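Local coordinates for protein LEOA (Escherichia coli, PDB 4AUR) that acts as a dynamin-like GTPase of enterotoxigenic Escherichia coli, probably binding and hydrolysing GTP in its P-loop domain and, as in other dynamins, possibly acting on membranes, at residues 322-327 / 382-387; 329-334 / 375-380; 391-396 / 446-451. One frame throughout, in Å; residues are numbered along the deposited sequence.

Contact 1 of 3, residues 322-327 / 382-387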
loop_
_atom_site.group_PDB
_atom_site.type_symbol
_atom_site.label_atom_id
_atom_site.label_comp_id
_atom_site.label_asym_id
_atom_site.label_seq_id
_atom_site.Cartn_x
_atom_site.Cartn_y
_atom_site.Cartn_z
ATOM N N LYS A 322 -34.132 2.276 -24.818
ATOM C CA LYS A 322 -34.476 2.020 -26.190
ATOM C C LYS A 322 -35.453 0.852 -26.292
ATOM O O LYS A 322 -36.397 0.900 -27.067
ATOM C CB LYS A 322 -33.225 1.744 -27.008
ATOM C CG LYS A 322 -32.492 3.008 -27.432
ATOM C CD LYS A 322 -31.013 2.766 -27.655
ATOM C CE LYS A 322 -30.437 3.869 -28.524
ATOM N NZ LYS A 322 -28.974 4.090 -28.338
ATOM N N ARG A 323 -35.248 -0.178 -25.483
ATOM C CA ARG A 323 -36.092 -1.350 -25.525
ATOM C C ARG A 323 -37.504 -1.033 -25.055
ATOM O O ARG A 323 -38.485 -1.528 -25.616
ATOM C CB ARG A 323 -35.507 -2.498 -24.707
ATOM C CG ARG A 323 -35.718 -3.849 -25.388
ATOM C CD ARG A 323 -35.432 -5.064 -24.507
ATOM N NE ARG A 323 -34.220 -4.915 -23.700
ATOM C CZ ARG A 323 -34.210 -4.644 -22.391
ATOM N NH1 ARG A 323 -35.359 -4.494 -21.713
ATOM N NH2 ARG A 323 -33.044 -4.522 -21.745
ATOM N N LEU A 324 -37.611 -0.187 -24.040
ATOM C CA LEU A 324 -38.918 0.278 -23.572
ATOM C C LEU A 324 -39.616 1.184 -24.581
ATOM O O LEU A 324 -40.818 1.119 -24.730
ATOM C CB LEU A 324 -38.771 1.030 -22.264
ATOM C CG LEU A 324 -38.214 0.201 -21.130
ATOM C CD1 LEU A 324 -37.903 1.079 -19.939
ATOM C CD2 LEU A 324 -39.168 -0.918 -20.756
ATOM N N ALA A 325 -38.864 2.056 -25.237
ATOM C CA ALA A 325 -39.441 2.943 -26.225
ATOM C C ALA A 325 -40.102 2.152 -27.335
ATOM O O ALA A 325 -41.154 2.545 -27.826
ATOM C CB ALA A 325 -38.394 3.860 -26.802
ATOM N N GLY A 326 -39.475 1.040 -27.704
ATOM C CA GLY A 326 -39.963 0.180 -28.756
ATOM C C GLY A 326 -41.185 -0.599 -28.343
ATOM O O GLY A 326 -42.167 -0.629 -29.074
ATOM N N GLU A 327 -41.138 -1.224 -27.169
ATOM C CA GLU A 327 -42.332 -1.812 -26.582
ATOM C C GLU A 327 -43.476 -0.786 -26.529
ATOM O O GLU A 327 -44.623 -1.119 -26.818
ATOM C CB GLU A 327 -42.041 -2.368 -25.189
ATOM C CG GLU A 327 -41.178 -3.638 -25.192
ATOM C CD GLU A 327 -40.513 -3.905 -23.843
ATOM O OE1 GLU A 327 -40.975 -3.355 -22.807
ATOM O OE2 GLU A 327 -39.517 -4.660 -23.820
ATOM N N PHE A 382 -42.608 6.623 -19.426
ATOM C CA PHE A 382 -41.922 7.698 -18.739
ATOM C C PHE A 382 -41.524 7.299 -17.292
ATOM O O PHE A 382 -40.474 7.699 -16.783
ATOM C CB PHE A 382 -42.774 8.978 -18.810
ATOM C CG PHE A 382 -42.051 10.228 -18.396
ATOM C CD1 PHE A 382 -40.692 10.408 -18.656
ATOM C CD2 PHE A 382 -42.731 11.243 -17.769
ATOM C CE1 PHE A 382 -40.030 11.571 -18.272
ATOM C CE2 PHE A 382 -42.074 12.410 -17.378
ATOM C CZ PHE A 382 -40.720 12.573 -17.633
ATOM N N GLU A 383 -42.306 6.458 -16.649
ATOM C CA GLU A 383 -41.984 6.043 -15.297
ATOM C C GLU A 383 -40.958 4.913 -15.290
ATOM O O GLU A 383 -39.944 4.992 -14.610
ATOM C CB GLU A 383 -43.263 5.633 -14.568
ATOM C CG GLU A 383 -44.261 6.788 -14.426
ATOM C CD GLU A 383 -45.680 6.332 -14.101
ATOM O OE1 GLU A 383 -45.844 5.140 -13.721
ATOM O OE2 GLU A 383 -46.618 7.176 -14.225
ATOM N N GLN A 384 -41.212 3.857 -16.044
ATOM C CA GLN A 384 -40.229 2.795 -16.201
ATOM C C GLN A 384 -38.879 3.407 -16.602
ATOM O O GLN A 384 -37.857 3.107 -16.002
ATOM C CB GLN A 384 -40.682 1.771 -17.253
ATOM C CG GLN A 384 -41.866 0.897 -16.847
ATOM C CD GLN A 384 -42.239 -0.188 -17.890
ATOM O OE1 GLN A 384 -42.388 0.063 -19.101
ATOM N NE2 GLN A 384 -42.401 -1.406 -17.402
ATOM N N SER A 385 -38.888 4.293 -17.592
ATOM C CA SER A 385 -37.659 4.927 -18.057
ATOM C C SER A 385 -37.052 5.915 -17.051
ATOM O O SER A 385 -35.842 6.022 -16.944
ATOM C CB SER A 385 -37.854 5.605 -19.421
ATOM O OG SER A 385 -38.338 6.926 -19.266
ATOM N N THR A 386 -37.872 6.651 -16.326
ATOM C CA THR A 386 -37.349 7.446 -15.196
ATOM C C THR A 386 -36.734 6.527 -14.113
ATOM O O THR A 386 -35.773 6.890 -13.477
ATOM C CB THR A 386 -38.441 8.383 -14.592
ATOM O OG1 THR A 386 -38.713 9.460 -15.503
ATOM C CG2 THR A 386 -37.998 8.981 -13.251
ATOM N N ALA A 387 -37.268 5.331 -13.920
ATOM C CA ALA A 387 -36.707 4.429 -12.928
ATOM C C ALA A 387 -35.363 3.874 -13.364
ATOM O O ALA A 387 -34.551 3.542 -12.513
ATOM C CB ALA A 387 -37.670 3.291 -12.629
#
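Leu324 meets segment 382-387 of helix 368-408 with both of its methyl groups, each working on a different part of Gln384. CD1 rests against the root of that side chain, 3.9 Å from Gln384 CB, and approaches the backbone of the next residue, with Ser385 N at 4.1 Å. CD2 lies farther out, where it comes within 3.8 Å of Gln384 OE1. The isobutyl group and the glutamine chain run at an oblique angle to each other, and both the methylene base and the amide oxygen border the leucine. In Gln384, CG stands beside the backbone N (chi1 -70°) and the chain is then extended, which brings the amide oxygen alongside CD2. No hydrogen bond joins the two segments. Their closest backbones, at Leu324 CA and Ser385 CA, are 7.3 Å apart, and only a modest surface is buried.

In the second shell, the buried hydroxyl of Ser385 turns to another helix and is hydrogen-bonded to the backbone carbonyl of Phe528. Behind it, Thr386 OG1 bonds at 2.8 Å to Phe382 O, one turn back in the same helix. That oxygen also accepts from Thr386 N, the two donors reaching opposite faces of the carbonyl plane.

Leu324 and Ala325 of helix 275-343 both lean on Phe381 of helix 368-408. Helix 521-528 adds Met524, against Ala325, and Asp521, against Lys322. On the other flank of helix 368-408, Phe382 packs on Val451 and Lys453, and Thr386 on Tyr450, all from the loop that follows helix 430-447.

Contact 2 of 3, residues 329-334 / 375-380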
loop_
_atom_site.group_PDB
_atom_site.type_symbol
_atom_site.label_atom_id
_atom_site.label_comp_id
_atom_site.label_asym_id
_atom_site.label_seq_id
_atom_site.Cartn_x
_atom_site.Cartn_y
_atom_site.Cartn_z
ATOM N N PHE A 329 -43.894 1.857 -28.440
ATOM C CA PHE A 329 -44.311 1.989 -29.811
ATOM C C PHE A 329 -45.156 0.797 -30.280
ATOM O O PHE A 329 -46.147 0.981 -30.955
ATOM C CB PHE A 329 -43.086 2.123 -30.685
ATOM C CG PHE A 329 -43.388 2.087 -32.126
ATOM C CD1 PHE A 329 -43.823 3.230 -32.774
ATOM C CD2 PHE A 329 -43.273 0.909 -32.833
ATOM C CE1 PHE A 329 -44.106 3.203 -34.119
ATOM C CE2 PHE A 329 -43.566 0.860 -34.167
ATOM C CZ PHE A 329 -43.987 2.004 -34.812
ATOM N N GLU A 330 -44.747 -0.418 -29.944
ATOM C CA GLU A 330 -45.493 -1.569 -30.351
ATOM C C GLU A 330 -46.903 -1.450 -29.788
ATOM O O GLU A 330 -47.881 -1.741 -30.471
ATOM C CB GLU A 330 -44.834 -2.869 -29.855
ATOM C CG GLU A 330 -43.639 -3.330 -30.681
ATOM C CD GLU A 330 -42.876 -4.489 -30.063
ATOM O OE1 GLU A 330 -43.500 -5.446 -29.563
ATOM O OE2 GLU A 330 -41.643 -4.466 -30.087
ATOM N N GLU A 331 -47.007 -1.025 -28.536
ATOM C CA GLU A 331 -48.302 -1.004 -27.847
ATOM C C GLU A 331 -49.210 0.057 -28.440
ATOM O O GLU A 331 -50.384 -0.188 -28.620
ATOM C CB GLU A 331 -48.113 -0.788 -26.341
ATOM C CG GLU A 331 -49.331 -0.298 -25.575
ATOM C CD GLU A 331 -49.084 -0.250 -24.072
ATOM O OE1 GLU A 331 -48.412 -1.168 -23.555
ATOM O OE2 GLU A 331 -49.558 0.690 -23.402
ATOM N N LEU A 332 -48.655 1.225 -28.730
ATOM C CA LEU A 332 -49.416 2.317 -29.329
ATOM C C LEU A 332 -49.847 2.021 -30.762
ATOM O O LEU A 332 -50.868 2.518 -31.201
ATOM C CB LEU A 332 -48.602 3.607 -29.328
ATOM C CG LEU A 332 -48.264 4.261 -27.998
ATOM C CD1 LEU A 332 -47.329 5.437 -28.204
ATOM C CD2 LEU A 332 -49.508 4.727 -27.291
ATOM N N ASN A 333 -49.058 1.237 -31.481
ATOM C CA ASN A 333 -49.358 0.893 -32.851
ATOM C C ASN A 333 -50.526 -0.113 -32.930
ATOM O O ASN A 333 -51.395 0.006 -33.783
ATOM C CB ASN A 333 -48.114 0.351 -33.555
ATOM C CG ASN A 333 -48.099 0.657 -35.049
ATOM O OD1 ASN A 333 -48.252 1.816 -35.488
ATOM N ND2 ASN A 333 -47.886 -0.380 -35.846
ATOM N N LEU A 334 -50.567 -1.084 -32.028
ATOM C CA LEU A 334 -51.740 -1.941 -31.922
ATOM C C LEU A 334 -52.999 -1.142 -31.599
ATOM O O LEU A 334 -54.051 -1.337 -32.193
ATOM C CB LEU A 334 -51.546 -3.002 -30.848
ATOM C CG LEU A 334 -50.764 -4.211 -31.326
ATOM C CD1 LEU A 334 -50.222 -4.990 -30.134
ATOM C CD2 LEU A 334 -51.635 -5.098 -32.217
ATOM N N LYS A 375 -52.368 8.415 -22.759
ATOM C CA LYS A 375 -51.586 9.066 -21.718
ATOM C C LYS A 375 -51.046 8.085 -20.694
ATOM O O LYS A 375 -49.951 8.225 -20.199
ATOM C CB LYS A 375 -52.425 10.106 -21.015
ATOM C CG LYS A 375 -51.847 10.462 -19.684
ATOM C CD LYS A 375 -52.077 11.888 -19.303
ATOM C CE LYS A 375 -51.561 12.083 -17.890
ATOM N NZ LYS A 375 -50.750 13.321 -17.869
ATOM N N GLN A 376 -51.840 7.097 -20.373
ATOM C CA GLN A 376 -51.527 6.129 -19.363
ATOM C C GLN A 376 -50.418 5.179 -19.859
ATOM O O GLN A 376 -49.639 4.653 -19.077
ATOM C CB GLN A 376 -52.837 5.405 -19.072
ATOM C CG GLN A 376 -52.823 4.343 -18.002
ATOM C CD GLN A 376 -53.473 3.068 -18.519
ATOM O OE1 GLN A 376 -52.840 1.998 -18.537
ATOM N NE2 GLN A 376 -54.732 3.185 -19.001
ATOM N N SER A 377 -50.355 4.977 -21.170
ATOM C CA SER A 377 -49.299 4.214 -21.821
ATOM C C SER A 377 -47.974 4.974 -21.901
ATOM O O SER A 377 -46.908 4.378 -21.801
ATOM C CB SER A 377 -49.728 3.875 -23.238
ATOM O OG SER A 377 -50.447 2.672 -23.254
ATOM N N VAL A 378 -48.067 6.280 -22.130
ATOM C CA VAL A 378 -46.917 7.158 -22.182
ATOM C C VAL A 378 -46.347 7.399 -20.804
ATOM O O VAL A 378 -45.146 7.254 -20.584
ATOM C CB VAL A 378 -47.295 8.508 -22.766
ATOM C CG1 VAL A 378 -46.158 9.500 -22.630
ATOM C CG2 VAL A 378 -47.664 8.341 -24.215
ATOM N N ASP A 379 -47.218 7.784 -19.888
ATOM C CA ASP A 379 -46.876 7.832 -18.498
ATOM C C ASP A 379 -46.151 6.540 -18.084
ATOM O O ASP A 379 -45.088 6.597 -17.522
ATOM C CB ASP A 379 -48.138 8.065 -17.644
ATOM C CG ASP A 379 -48.603 9.557 -17.605
ATOM O OD1 ASP A 379 -48.284 10.374 -18.504
ATOM O OD2 ASP A 379 -49.324 9.907 -16.642
ATOM N N ARG A 380 -46.699 5.371 -18.367
ATOM C CA ARG A 380 -46.071 4.133 -17.873
ATOM C C ARG A 380 -44.616 3.989 -18.345
ATOM O O ARG A 380 -43.758 3.517 -17.602
ATOM C CB ARG A 380 -46.891 2.914 -18.270
ATOM C CG ARG A 380 -46.497 1.601 -17.606
ATOM C CD ARG A 380 -47.667 0.615 -17.710
ATOM N NE ARG A 380 -47.268 -0.798 -17.797
ATOM C CZ ARG A 380 -48.094 -1.807 -18.104
ATOM N NH1 ARG A 380 -49.384 -1.588 -18.367
ATOM N NH2 ARG A 380 -47.626 -3.050 -18.161
#
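The antiparallel helical segments 329-334 and 375-380 come nearest at Leu332 and Ser377, their CA atoms 7.7 Å apart. From Leu332 the methyl CD2 bridges the interval and reaches Ser377 CB at 4.1 Å. The CB of this leucine does not point at the partner helix; with CG beside the backbone N (chi1 -67°), the end of the side chain is carried closer. Glu331 approaches the same serine by a different route: its CG is anti to the backbone N (chi1 161°) and its extended chain points the carboxylate towards Ser377. The carboxylate and the serine hydroxyl are modelled too close together for the pair to be read as a bond, so the exact placement of the acid is doubtful. Arg380, one turn along from Ser377, also has its CB directed towards segment 329-334, but no salt bridge to Glu331 is formed.

A third helix, 489-518, closes one flank. Its Ile514 packs on both Leu332 and Val378, while Tyr515 makes an edge-to-face stack with Phe329. Two long antiparallel helices are thus packed against a third, as in an elongated helical bundle, consistent with the dynamin-like helical domain to which both segments belong.

Contact 3 of 3, residues 391-396 / 446-451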
loop_
_atom_site.group_PDB
_atom_site.type_symbol
_atom_site.label_atom_id
_atom_site.label_comp_id
_atom_site.label_asym_id
_atom_site.label_seq_id
_atom_site.Cartn_x
_atom_site.Cartn_y
_atom_site.Cartn_z
ATOM N N ARG A 391 -31.847 4.087 -11.227
ATOM C CA ARG A 391 -30.924 3.017 -10.871
ATOM C C ARG A 391 -29.504 3.338 -11.302
ATOM O O ARG A 391 -28.550 2.886 -10.682
ATOM C CB ARG A 391 -31.349 1.687 -11.479
ATOM C CG ARG A 391 -32.376 0.968 -10.627
ATOM C CD ARG A 391 -32.776 -0.384 -11.202
ATOM N NE ARG A 391 -33.981 -0.272 -12.023
ATOM C CZ ARG A 391 -34.020 -0.364 -13.347
ATOM N NH1 ARG A 391 -32.913 -0.587 -14.070
ATOM N NH2 ARG A 391 -35.193 -0.226 -13.949
ATOM N N LEU A 392 -29.364 4.116 -12.361
ATOM C CA LEU A 392 -28.062 4.520 -12.814
ATOM C C LEU A 392 -27.467 5.535 -11.841
ATOM O O LEU A 392 -26.312 5.417 -11.475
ATOM C CB LEU A 392 -28.137 5.078 -14.243
ATOM C CG LEU A 392 -27.048 6.034 -14.733
ATOM C CD1 LEU A 392 -25.685 5.368 -14.716
ATOM C CD2 LEU A 392 -27.408 6.495 -16.134
ATOM N N SER A 393 -28.246 6.530 -11.442
ATOM C CA SER A 393 -27.806 7.516 -10.474
ATOM C C SER A 393 -27.401 6.823 -9.190
ATOM O O SER A 393 -26.417 7.191 -8.587
ATOM C CB SER A 393 -28.929 8.507 -10.183
ATOM O OG SER A 393 -28.734 9.212 -8.970
ATOM N N ASP A 394 -28.145 5.810 -8.778
ATOM C CA ASP A 394 -27.829 5.115 -7.539
ATOM C C ASP A 394 -26.515 4.314 -7.578
ATOM O O ASP A 394 -25.884 4.093 -6.538
ATOM C CB ASP A 394 -29.006 4.227 -7.093
ATOM C CG ASP A 394 -30.209 5.048 -6.594
ATOM O OD1 ASP A 394 -30.110 6.306 -6.513
ATOM O OD2 ASP A 394 -31.259 4.434 -6.282
ATOM N N ASP A 395 -26.085 3.876 -8.751
ATOM C CA ASP A 395 -24.833 3.140 -8.794
ATOM C C ASP A 395 -23.669 4.092 -8.836
ATOM O O ASP A 395 -22.701 3.932 -8.126
ATOM C CB ASP A 395 -24.729 2.208 -9.977
ATOM C CG ASP A 395 -23.577 1.258 -9.826
ATOM O OD1 ASP A 395 -23.420 0.738 -8.704
ATOM O OD2 ASP A 395 -22.821 1.043 -10.796
ATOM N N ILE A 396 -23.766 5.092 -9.680
ATOM C CA ILE A 396 -22.763 6.121 -9.694
ATOM C C ILE A 396 -22.606 6.656 -8.282
ATOM O O ILE A 396 -21.511 6.747 -7.765
ATOM C CB ILE A 396 -23.139 7.247 -10.650
ATOM C CG1 ILE A 396 -23.029 6.744 -12.078
ATOM C CG2 ILE A 396 -22.209 8.428 -10.433
ATOM C CD1 ILE A 396 -23.628 7.664 -13.103
ATOM N N LYS A 446 -28.694 16.286 -7.717
ATOM C CA LYS A 446 -29.606 17.354 -8.138
ATOM C C LYS A 446 -30.179 17.086 -9.520
ATOM O O LYS A 446 -31.283 17.508 -9.814
ATOM C CB LYS A 446 -28.913 18.721 -8.137
ATOM C CG LYS A 446 -29.619 19.757 -9.015
ATOM C CD LYS A 446 -29.135 21.183 -8.767
ATOM C CE LYS A 446 -30.076 22.214 -9.397
ATOM N NZ LYS A 446 -29.857 23.593 -8.865
ATOM N N LEU A 447 -29.425 16.420 -10.383
ATOM C CA LEU A 447 -29.959 16.007 -11.670
ATOM C C LEU A 447 -31.122 15.046 -11.467
ATOM O O LEU A 447 -32.194 15.253 -12.019
ATOM C CB LEU A 447 -28.885 15.324 -12.516
ATOM C CG LEU A 447 -27.739 16.228 -12.947
ATOM C CD1 LEU A 447 -26.707 15.416 -13.713
ATOM C CD2 LEU A 447 -28.227 17.421 -13.763
ATOM N N THR A 448 -30.877 14.015 -10.659
ATOM C CA THR A 448 -31.774 12.875 -10.436
ATOM C C THR A 448 -33.147 13.329 -9.970
ATOM O O THR A 448 -33.259 13.989 -8.922
ATOM C CB THR A 448 -31.180 11.938 -9.354
ATOM O OG1 THR A 448 -29.812 11.650 -9.666
ATOM C CG2 THR A 448 -31.950 10.645 -9.259
ATOM N N GLY A 449 -34.194 12.983 -10.726
ATOM C CA GLY A 449 -35.521 13.447 -10.356
ATOM C C GLY A 449 -36.681 12.953 -11.177
ATOM O O GLY A 449 -36.674 13.083 -12.397
ATOM N N TYR A 450 -37.678 12.374 -10.506
ATOM C CA TYR A 450 -39.042 12.316 -11.044
ATOM C C TYR A 450 -39.512 13.745 -11.185
ATOM O O TYR A 450 -39.244 14.564 -10.316
ATOM C CB TYR A 450 -40.002 11.582 -10.119
ATOM C CG TYR A 450 -39.886 10.098 -10.189
ATOM C CD1 TYR A 450 -38.917 9.427 -9.479
ATOM C CD2 TYR A 450 -40.738 9.361 -10.993
ATOM C CE1 TYR A 450 -38.784 8.057 -9.574
ATOM C CE2 TYR A 450 -40.630 7.983 -11.082
ATOM C CZ TYR A 450 -39.649 7.331 -10.366
ATOM O OH TYR A 450 -39.540 5.947 -10.449
ATOM N N VAL A 451 -40.198 14.030 -12.282
ATOM C CA VAL A 451 -40.595 15.367 -12.629
ATOM C C VAL A 451 -42.085 15.349 -12.933
ATOM O O VAL A 451 -42.626 14.316 -13.360
ATOM C CB VAL A 451 -39.781 15.860 -13.848
ATOM C CG1 VAL A 451 -40.390 15.381 -15.168
ATOM C CG2 VAL A 451 -39.636 17.376 -13.843
#
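Ser393 and Thr448 meet with no ring, amide or carboxylate between them: two short hydroxyl side chains carry the whole contact. Ser393 OG donates a hydrogen bond to Thr448 OG1 at 2.8 Å, and the methyl of the threonine lies alongside, with Thr448 CG2 3.5 Å from Ser393 OG. The serine hydroxyl is anti to its own backbone nitrogen (chi1 161°), an orientation that sends it off segment 391-396 towards the loop. In Thr448 the hydroxyl sits beside the backbone N (chi1 -49°) and the methyl is anti to it, so both branches confront the serine.

Thr448 OG1 is used twice, for it also bonds to the backbone carbonyl of Ile444, four residues back in helix 430-447. A short relay thus runs from serine hydroxyl to threonine hydroxyl to main-chain oxygen, and probably fixes the rotation of the threonine.

Much of the packing around this pair is apolar. Ile444 and Met535 touch Ser393, and Leu392 packs against Ile314 of helix 275-343 and Ile532 of helix 530-544, although Gln390 also lies against Thr448. Farther round segment 391-396, Asp395 forms a salt bridge with Arg309.

Thr448 is the first residue beyond helix 430-447 to leave helical angles. What the contact joins is therefore the residue just past the C-terminal end of that helix and the flank of helix 368-408, a helix-end packing within the bundle of the dynamin-like helical domain.

All three contacts lie on helix 368-408, well away from the centre of this elongated chain and within the dynamin-like helical domain. Contacts 1 and 2 pair it with helix 275-343; their centres are 10 Å apart and their segments adjoin on both helices. Contact 2 is bracketed in sequence by contact 1, being closer to the connection through helix 351-359. Contact 3, whose centre is about 15 Å from that of contact 1, comes later in the chain and brings in the end of helix 430-447. It touches contact 1 through Tyr450 OH, 3.9 Å from Ala387 CB. Helix 368-408 is thus a shared spine, joining the helix pair to the connection that follows helix 430-447.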